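Local structure of Lmo0547 protein (Listeria monocytogenes, 4R9N) at residues Glu31-Phe36 with Thr246-Glu251; Tyr43-Arg48 with Val219-Gly224. The protein probably acts as a SorC-family transcriptional regulator that binds DNA and responds to a sugar bound by the domain described here. One frame throughout, in Å; residues are numbered along the deposited sequence.

Interaction 1: residues Glu31-Phe36 with Thr246-Glu251; sequences EEALNF and TDRMAE
Ala-33 meets Thr-246 and, in the modelled conformer, Arg-248 through a single methyl group, a case of a helix approaching another helix at its first turn. Ala-33 points its methyl at the 246-251 segment, and the two partners present quite different groups to it. Thr-246 offers its methyl: Ala-33 CB lies 4.2 Å from Thr-246 CG2, a loose apolar touch. The branches of the threonine divide the work. Its chi1 of 60° turns OG1 back over its own helix start and leaves CG2 as the branch that touches Ala-33 CB. As the N-cap of helix 247-253, Thr-246 uses OG1 to accept from Met-249 N at 3.1 Å, with an N-H...O angle of 160°, a nearly straight bond; Met-249 is selenomethionine here.

Arg-248, two residues further along in the same first turn, has a chain bent at chi2 and chi3 and meets the methyl with the edge of its guanidinium, Ala-33 CB lying near the plane of the group, 3.8 Å from Arg-248 NH1. Two conformers are deposited for this arginine, so that approach is doubtful as a fixed contact. The polar partner of NH1 is the carbonyl O of Met-28, just ahead of helix 30-49.

Since no hydrogen bond crosses between the segments, the junction rests on van der Waals contact at the alanine methyl. The polar groups are engaged around it: the arginine is held by Met-28 O beside the start of the first helix, and the threonine hydroxyl caps its own helix while its methyl meets the alanine.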
ATOM      1  N   GLU A  31      -9.013  13.702  -9.057  1.00 49.40           N
ATOM      2  CA  GLU A  31      -7.582  14.045  -9.086  0.60 49.16           C
ATOM      3  C   GLU A  31      -7.245  15.092  -8.025  1.00 44.98           C
ATOM      4  O   GLU A  31      -6.222  15.039  -7.350  1.00 40.39           O
ATOM      5  CB  GLU A  31      -7.194  14.615 -10.469  0.60 53.31           C
ATOM      6  CG  GLU A  31      -7.695  13.847 -11.691  0.60 54.60           C
ATOM      7  CD  GLU A  31      -6.994  14.270 -12.972  0.60 56.28           C
ATOM      8  OE1 GLU A  31      -6.821  13.413 -13.870  0.60 55.69           O
ATOM      9  OE2 GLU A  31      -6.619  15.460 -13.083  0.60 57.77           O
ATOM     10  N   GLU A  32      -8.098  16.088  -7.898  1.00 39.54           N
ATOM     11  CA  GLU A  32      -7.863  17.129  -6.860  1.00 37.79           C
ATOM     12  C   GLU A  32      -8.041  16.543  -5.397  1.00 32.81           C
ATOM     13  O   GLU A  32      -7.306  16.887  -4.450  1.00 29.68           O
ATOM     14  CB  GLU A  32      -8.808  18.303  -7.066  1.00 39.94           C
ATOM     15  CG  GLU A  32      -8.684  18.920  -8.465  1.00 43.81           C
ATOM     16  CD  GLU A  32      -9.871  19.775  -8.868  1.00 46.10           C
ATOM     17  OE1 GLU A  32     -11.002  19.531  -8.393  1.00 45.79           O
ATOM     18  OE2 GLU A  32      -9.636  20.710  -9.655  1.00 49.10           O
ATOM     19  N   ALA A  33      -9.020  15.669  -5.256  1.00 31.28           N
ATOM     20  CA  ALA A  33      -9.250  14.963  -4.002  1.00 31.09           C
ATOM     21  C   ALA A  33      -8.023  14.097  -3.623  1.00 31.19           C
ATOM     22  O   ALA A  33      -7.619  14.053  -2.455  1.00 26.16           O
ATOM     23  CB  ALA A  33     -10.487  14.111  -4.144  1.00 32.23           C
ATOM     24  N   LEU A  34      -7.441  13.399  -4.607  1.00 28.83           N
ATOM     25  CA  LEU A  34      -6.237  12.584  -4.348  1.00 28.26           C
ATOM     26  C   LEU A  34      -5.090  13.391  -3.781  1.00 25.76           C
ATOM     27  O   LEU A  34      -4.451  12.914  -2.820  1.00 25.16           O
ATOM     28  CB  LEU A  34      -5.786  11.850  -5.611  1.00 31.67           C
ATOM     29  CG  LEU A  34      -4.510  11.029  -5.539  1.00 32.17           C
ATOM     30  CD1 LEU A  34      -4.652   9.950  -4.522  1.00 29.93           C
ATOM     31  CD2 LEU A  34      -4.230  10.387  -6.908  1.00 35.35           C
ATOM     32  N   ASN A  35      -4.803  14.579  -4.324  1.00 25.15           N
ATOM     33  CA  ASN A  35      -3.755  15.431  -3.760  1.00 26.65           C
ATOM     34  C   ASN A  35      -4.042  15.924  -2.316  1.00 26.50           C
ATOM     35  O   ASN A  35      -3.160  15.974  -1.471  1.00 24.88           O
ATOM     36  CB  ASN A  35      -3.453  16.641  -4.654  1.00 30.44           C
ATOM     37  CG  ASN A  35      -2.863  16.221  -5.991  1.00 33.14           C
ATOM     38  OD1 ASN A  35      -1.995  15.356  -6.037  1.00 36.41           O
ATOM     39  ND2 ASN A  35      -3.383  16.755  -7.078  1.00 34.78           N
ATOM     40  N   PHE A  36      -5.297  16.275  -2.070  1.00 25.74           N
ATOM     41  CA  PHE A  36      -5.723  16.704  -0.784  1.00 24.73           C
ATOM     42  C   PHE A  36      -5.647  15.527   0.213  1.00 21.11           C
ATOM     43  O   PHE A  36      -5.157  15.711   1.344  1.00 20.82           O
ATOM     44  CB  PHE A  36      -7.178  17.217  -0.918  1.00 26.97           C
ATOM     45  CG  PHE A  36      -7.755  17.715   0.354  1.00 30.03           C
ATOM     46  CD1 PHE A  36      -7.136  18.706   1.064  1.00 31.65           C
ATOM     47  CD2 PHE A  36      -8.895  17.156   0.867  1.00 32.86           C
ATOM     48  CE1 PHE A  36      -7.672  19.155   2.255  1.00 35.03           C
ATOM     49  CE2 PHE A  36      -9.441  17.637   2.059  1.00 33.64           C
ATOM     50  CZ  PHE A  36      -8.814  18.612   2.750  1.00 32.55           C
ATOM     51  N   THR A 246     -11.448   9.592   1.389  1.00 24.81           N
ATOM     52  CA  THR A 246     -12.256  10.767   1.229  1.00 25.62           C
ATOM     53  C   THR A 246     -13.656  10.475   1.742  1.00 25.85           C
ATOM     54  O   THR A 246     -14.073   9.329   1.869  1.00 23.83           O
ATOM     55  CB  THR A 246     -12.400  11.220  -0.240  1.00 27.53           C
ATOM     56  OG1 THR A 246     -12.991  10.206  -1.023  1.00 29.89           O
ATOM     57  CG2 THR A 246     -11.083  11.660  -0.842  1.00 28.90           C
ATOM     58  N   ASP A 247     -14.397  11.509   2.012  1.00 28.80           N
ATOM     59  CA  ASP A 247     -15.807  11.294   2.422  1.00 31.00           C
ATOM     60  C   ASP A 247     -16.671  10.748   1.307  1.00 31.94           C
ATOM     61  O   ASP A 247     -17.617   9.981   1.559  1.00 33.12           O
ATOM     62  CB  ASP A 247     -16.422  12.577   3.044  1.00 32.31           C
ATOM     63  CG  ASP A 247     -16.294  13.773   2.175  1.00 34.72           C
ATOM     64  OD1 ASP A 247     -15.764  13.672   1.022  1.00 36.31           O
ATOM     65  OD2 ASP A 247     -16.749  14.861   2.674  1.00 38.71           O
ATOM     66  N   ARG A 248     -16.350  11.127   0.072  1.00 33.72           N
ATOM     67  CA  ARG A 248     -17.016  10.559  -1.115  0.60 34.07           C
ATOM     68  C   ARG A 248     -16.824   9.025  -1.208  1.00 33.46           C
ATOM     69  O   ARG A 248     -17.780   8.280  -1.464  1.00 32.20           O
ATOM     70  CB  ARG A 248     -16.484  11.256  -2.366  0.60 35.23           C
ATOM     71  CG  ARG A 248     -17.419  11.309  -3.566  0.60 38.68           C
ATOM     72  CD  ARG A 248     -17.269  12.638  -4.306  0.60 39.32           C
ATOM     73  NE  ARG A 248     -15.865  13.003  -4.518  0.60 38.57           N
ATOM     74  CZ  ARG A 248     -15.422  14.224  -4.828  0.60 38.34           C
ATOM     75  NH1 ARG A 248     -14.127  14.423  -4.998  0.60 39.14           N
ATOM     76  NH2 ARG A 248     -16.249  15.229  -4.994  0.60 39.36           N
HETATM   77  N   MSE A 249     -15.589   8.555  -0.984  1.00 30.39           N
HETATM   78  CA  MSE A 249     -15.302   7.134  -0.991  1.00 31.79           C
HETATM   79  C   MSE A 249     -15.973   6.493   0.193  1.00 30.95           C
HETATM   80  O   MSE A 249     -16.479   5.396   0.074  1.00 30.95           O
HETATM   81  CB  MSE A 249     -13.807   6.864  -0.856  1.00 31.32           C
HETATM   82  CG  MSE A 249     -13.465   5.392  -0.727  1.00 36.19           C
HETATM   83 SE   MSE A 249     -13.727   4.407  -2.434  0.65 43.93          SE
HETATM   84  CE  MSE A 249     -13.152   5.935  -3.515  1.00 40.31           C
ATOM     85  N   ALA A 250     -15.931   7.140   1.353  1.00 29.61           N
ATOM     86  CA  ALA A 250     -16.590   6.574   2.531  1.00 29.43           C
ATOM     87  C   ALA A 250     -18.106   6.333   2.298  1.00 32.72           C
ATOM     88  O   ALA A 250     -18.639   5.278   2.679  1.00 32.74           O
ATOM     89  CB  ALA A 250     -16.352   7.437   3.724  1.00 29.76           C
ATOM     90  N   GLU A 251     -18.780   7.275   1.661  1.00 35.42           N
ATOM     91  CA  GLU A 251     -20.228   7.157   1.434  1.00 39.24           C
ATOM     92  C   GLU A 251     -20.520   5.967   0.555  1.00 41.39           C
ATOM     93  O   GLU A 251     -21.473   5.213   0.784  1.00 40.67           O
ATOM     94  CB  GLU A 251     -20.792   8.444   0.822  1.00 45.28           C
ATOM     95  CG  GLU A 251     -20.864   9.591   1.833  1.00 48.58           C
ATOM     96  CD  GLU A 251     -20.904  10.990   1.210  1.00 56.97           C
ATOM     97  OE1 GLU A 251     -20.974  11.118  -0.035  1.00 64.61           O
ATOM     98  OE2 GLU A 251     -20.863  11.988   1.974  1.00 61.80           O
TER

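Interaction 2: residues Tyr43-Arg48 with Val219-Gly224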
ATOM      1  N   TYR A  43      -0.090  14.684   7.063  1.00 17.35           N
ATOM      2  CA  TYR A  43      -0.223  15.448   8.303  1.00 18.61           C
ATOM      3  C   TYR A  43      -0.624  14.540   9.434  1.00 18.85           C
ATOM      4  O   TYR A  43       0.055  14.505  10.475  1.00 20.29           O
ATOM      5  CB  TYR A  43      -1.202  16.576   8.146  1.00 20.04           C
ATOM      6  CG  TYR A  43      -1.549  17.262   9.451  1.00 21.64           C
ATOM      7  CD1 TYR A  43      -0.589  17.952  10.198  1.00 21.34           C
ATOM      8  CD2 TYR A  43      -2.804  17.170   9.938  1.00 22.24           C
ATOM      9  CE1 TYR A  43      -0.892  18.557  11.404  1.00 22.61           C
ATOM     10  CE2 TYR A  43      -3.131  17.764  11.125  1.00 23.79           C
ATOM     11  CZ  TYR A  43      -2.179  18.459  11.868  1.00 23.93           C
ATOM     12  OH  TYR A  43      -2.574  19.041  13.079  1.00 26.03           O
ATOM     13  N   THR A  44      -1.677  13.765   9.250  1.00 18.95           N
ATOM     14  CA  THR A  44      -2.162  12.933  10.299  1.00 20.75           C
ATOM     15  C   THR A  44      -1.286  11.745  10.608  1.00 19.16           C
ATOM     16  O   THR A  44      -1.027  11.435  11.803  1.00 19.83           O
ATOM     17  CB  THR A  44      -3.561  12.443  10.013  1.00 24.36           C
ATOM     18  OG1 THR A  44      -4.415  13.581   9.952  1.00 30.57           O
ATOM     19  CG2 THR A  44      -4.033  11.527  11.141  1.00 26.67           C
ATOM     20  N   LEU A  45      -0.767  11.091   9.563  1.00 17.78           N
ATOM     21  CA  LEU A  45       0.066   9.934   9.785  1.00 18.64           C
ATOM     22  C   LEU A  45       1.458  10.244  10.327  1.00 19.07           C
ATOM     23  O   LEU A  45       2.009   9.390  11.029  1.00 17.39           O
ATOM     24  CB  LEU A  45       0.153   9.049   8.554  1.00 19.10           C
ATOM     25  CG  LEU A  45      -1.185   8.463   8.029  1.00 20.67           C
ATOM     26  CD1 LEU A  45      -0.905   7.689   6.743  1.00 21.00           C
ATOM     27  CD2 LEU A  45      -1.926   7.540   8.998  1.00 22.21           C
ATOM     28  N   SER A  46       1.967  11.460  10.105  1.00 18.59           N
ATOM     29  CA  SER A  46       3.272  11.857  10.679  1.00 19.00           C
ATOM     30  C   SER A  46       3.207  11.704  12.189  1.00 21.01           C
ATOM     31  O   SER A  46       4.170  11.270  12.833  1.00 20.65           O
ATOM     32  CB  SER A  46       3.657  13.304  10.304  1.00 21.78           C
ATOM     33  OG  SER A  46       2.679  14.174  10.801  1.00 25.61           O
ATOM     34  N   LYS A  47       2.045  11.955  12.762  1.00 20.39           N
ATOM     35  CA  LYS A  47       1.870  11.829  14.223  1.00 23.36           C
ATOM     36  C   LYS A  47       1.954  10.384  14.781  1.00 24.39           C
ATOM     37  O   LYS A  47       2.496  10.148  15.833  1.00 25.47           O
ATOM     38  CB  LYS A  47       0.531  12.431  14.649  1.00 27.46           C
ATOM     39  CG  LYS A  47       0.589  13.919  14.945  1.00 35.39           C
ATOM     40  CD  LYS A  47       0.255  14.777  13.781  1.00 38.38           C
ATOM     41  CE  LYS A  47      -0.493  16.061  14.221  1.00 37.37           C
ATOM     42  NZ  LYS A  47       0.476  17.057  14.749  1.00 37.38           N
ATOM     43  N   ARG A  48       1.439   9.433  14.031  1.00 21.14           N
ATOM     44  CA  ARG A  48       1.517   8.047  14.341  1.00 23.43           C
ATOM     45  C   ARG A  48       2.938   7.536  14.122  1.00 21.63           C
ATOM     46  O   ARG A  48       3.516   6.747  14.953  1.00 20.26           O
ATOM     47  CB  ARG A  48       0.560   7.324  13.403  1.00 23.85           C
ATOM     48  CG  ARG A  48       0.124   5.984  13.807  1.00 31.18           C
ATOM     49  CD  ARG A  48      -0.905   5.469  12.820  1.00 32.59           C
ATOM     50  NE  ARG A  48      -2.258   5.527  13.336  1.00 31.08           N
ATOM     51  CZ  ARG A  48      -2.787   4.600  14.120  1.00 31.94           C
ATOM     52  NH1 ARG A  48      -2.044   3.558  14.526  1.00 31.55           N
ATOM     53  NH2 ARG A  48      -4.057   4.720  14.497  1.00 33.50           N
ATOM     54  N   VAL A 219      -1.747   0.613   7.356  1.00 16.16           N
ATOM     55  CA  VAL A 219      -2.500   1.743   6.931  1.00 16.70           C
ATOM     56  C   VAL A 219      -2.658   1.732   5.431  1.00 17.04           C
ATOM     57  O   VAL A 219      -1.652   1.564   4.727  1.00 16.71           O
ATOM     58  CB  VAL A 219      -1.744   3.023   7.275  1.00 17.78           C
ATOM     59  CG1 VAL A 219      -2.582   4.211   6.840  1.00 18.86           C
ATOM     60  CG2 VAL A 219      -1.458   3.056   8.754  1.00 18.23           C
ATOM     61  N   ALA A 220      -3.879   1.851   4.942  1.00 15.11           N
ATOM     62  CA  ALA A 220      -4.119   1.949   3.522  1.00 17.83           C
ATOM     63  C   ALA A 220      -4.670   3.305   3.137  1.00 19.32           C
ATOM     64  O   ALA A 220      -5.571   3.931   3.843  1.00 17.80           O
ATOM     65  CB  ALA A 220      -5.048   0.846   3.076  1.00 18.58           C
ATOM     66  N   LEU A 221      -4.122   3.794   2.041  1.00 20.37           N
ATOM     67  CA  LEU A 221      -4.537   5.048   1.409  1.00 24.15           C
ATOM     68  C   LEU A 221      -5.211   4.699   0.097  1.00 26.54           C
ATOM     69  O   LEU A 221      -4.573   4.046  -0.717  1.00 31.40           O
ATOM     70  CB  LEU A 221      -3.272   5.834   1.061  1.00 27.51           C
ATOM     71  CG  LEU A 221      -2.549   6.708   2.069  1.00 35.65           C
ATOM     72  CD1 LEU A 221      -2.524   6.153   3.460  1.00 33.88           C
ATOM     73  CD2 LEU A 221      -1.135   7.036   1.592  1.00 35.31           C
ATOM     74  N   ALA A 222      -6.450   5.120  -0.160  1.00 28.45           N
ATOM     75  CA  ALA A 222      -7.071   4.796  -1.457  1.00 27.88           C
ATOM     76  C   ALA A 222      -7.963   5.921  -1.932  1.00 29.27           C
ATOM     77  O   ALA A 222      -8.618   6.579  -1.140  1.00 26.42           O
ATOM     78  CB  ALA A 222      -7.892   3.523  -1.368  1.00 29.71           C
ATOM     79  N   ASN A 223      -8.056   6.083  -3.246  1.00 33.46           N
ATOM     80  CA  ASN A 223      -9.027   7.028  -3.785  1.00 34.31           C
ATOM     81  C   ASN A 223      -9.584   6.528  -5.097  1.00 36.44           C
ATOM     82  O   ASN A 223      -8.875   5.828  -5.854  1.00 39.64           O
ATOM     83  CB  ASN A 223      -8.372   8.381  -4.020  1.00 37.04           C
ATOM     84  CG  ASN A 223      -9.388   9.480  -4.347  1.00 44.85           C
ATOM     85  OD1 ASN A 223     -10.414   9.647  -3.665  1.00 41.96           O
ATOM     86  ND2 ASN A 223      -9.116  10.215  -5.409  1.00 48.91           N
ATOM     87  N   GLY A 224     -10.821   6.934  -5.398  1.00 35.40           N
ATOM     88  CA  GLY A 224     -11.408   6.663  -6.697  1.00 35.04           C
ATOM     89  C   GLY A 224     -12.388   5.537  -6.616  1.00 35.73           C
ATOM     90  O   GLY A 224     -12.111   4.440  -6.127  1.00 31.86           O
TER
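Leu-45 of helix 30-49 packs on Val-219 and Leu-221 of strand 217-221, the standard helix-on-sheet layer of a Rossmann-like alpha/beta fold with a parallel sheet. The apolar contacts come first. Leu-45 CD1 lies 3.9 Å from Val-219 CG1 and 4.0 Å from Leu-221 CD1, bridging two strand residues that alternate with Ala-220, whose methyl points to the other side of the sheet. Leu-45 CD2 also reaches Val-219 CG1, at 4.0 Å, and both leucine methyls rest against the same valine branch, from one side. Val-219 puts CG1 there by holding it anti to the backbone N (chi1 -179°). Leu-221 starts off at an angle to the helix, but its end turns nearer. Phe-66 of helix 61-69 adds its side chain to both leucines.

Charged interactions lie at the margin. Arg-48 leans toward the strand without close contact, its guanidinium engaged by salt bridges: NH2 with Glu-19 and NH1 with Glu-18.

One polar bond lies within the helix itself: Ser-46 OG donates to Tyr-43 O over 2.7 Å, with the donor 36° above the carbonyl plane.

Overall arrangement
Both interactions draw on helix 30-49, interaction 1 near its beginning and interaction 2 near its end, with centres about 12 Å apart on the same side of the chain's centre. Along the chain they are nested: 43-48 with 219-224 lies inside the loop closed by 31-36 with 246-251. Residues 219-221 lie on strand 217-221; Thr-246 ends its parallel neighbour 242-246, and helix 247-253 follows at once. The two contacts also meet directly, since Thr-246 CG2 lies 3.5 Å from Asn-223 OD1. Helix 30-49 thus packs along its length against strand 217-221 and the start of helix 247-253, bringing early and late parts of the chain side by side in what is presumably the sugar-binding domain.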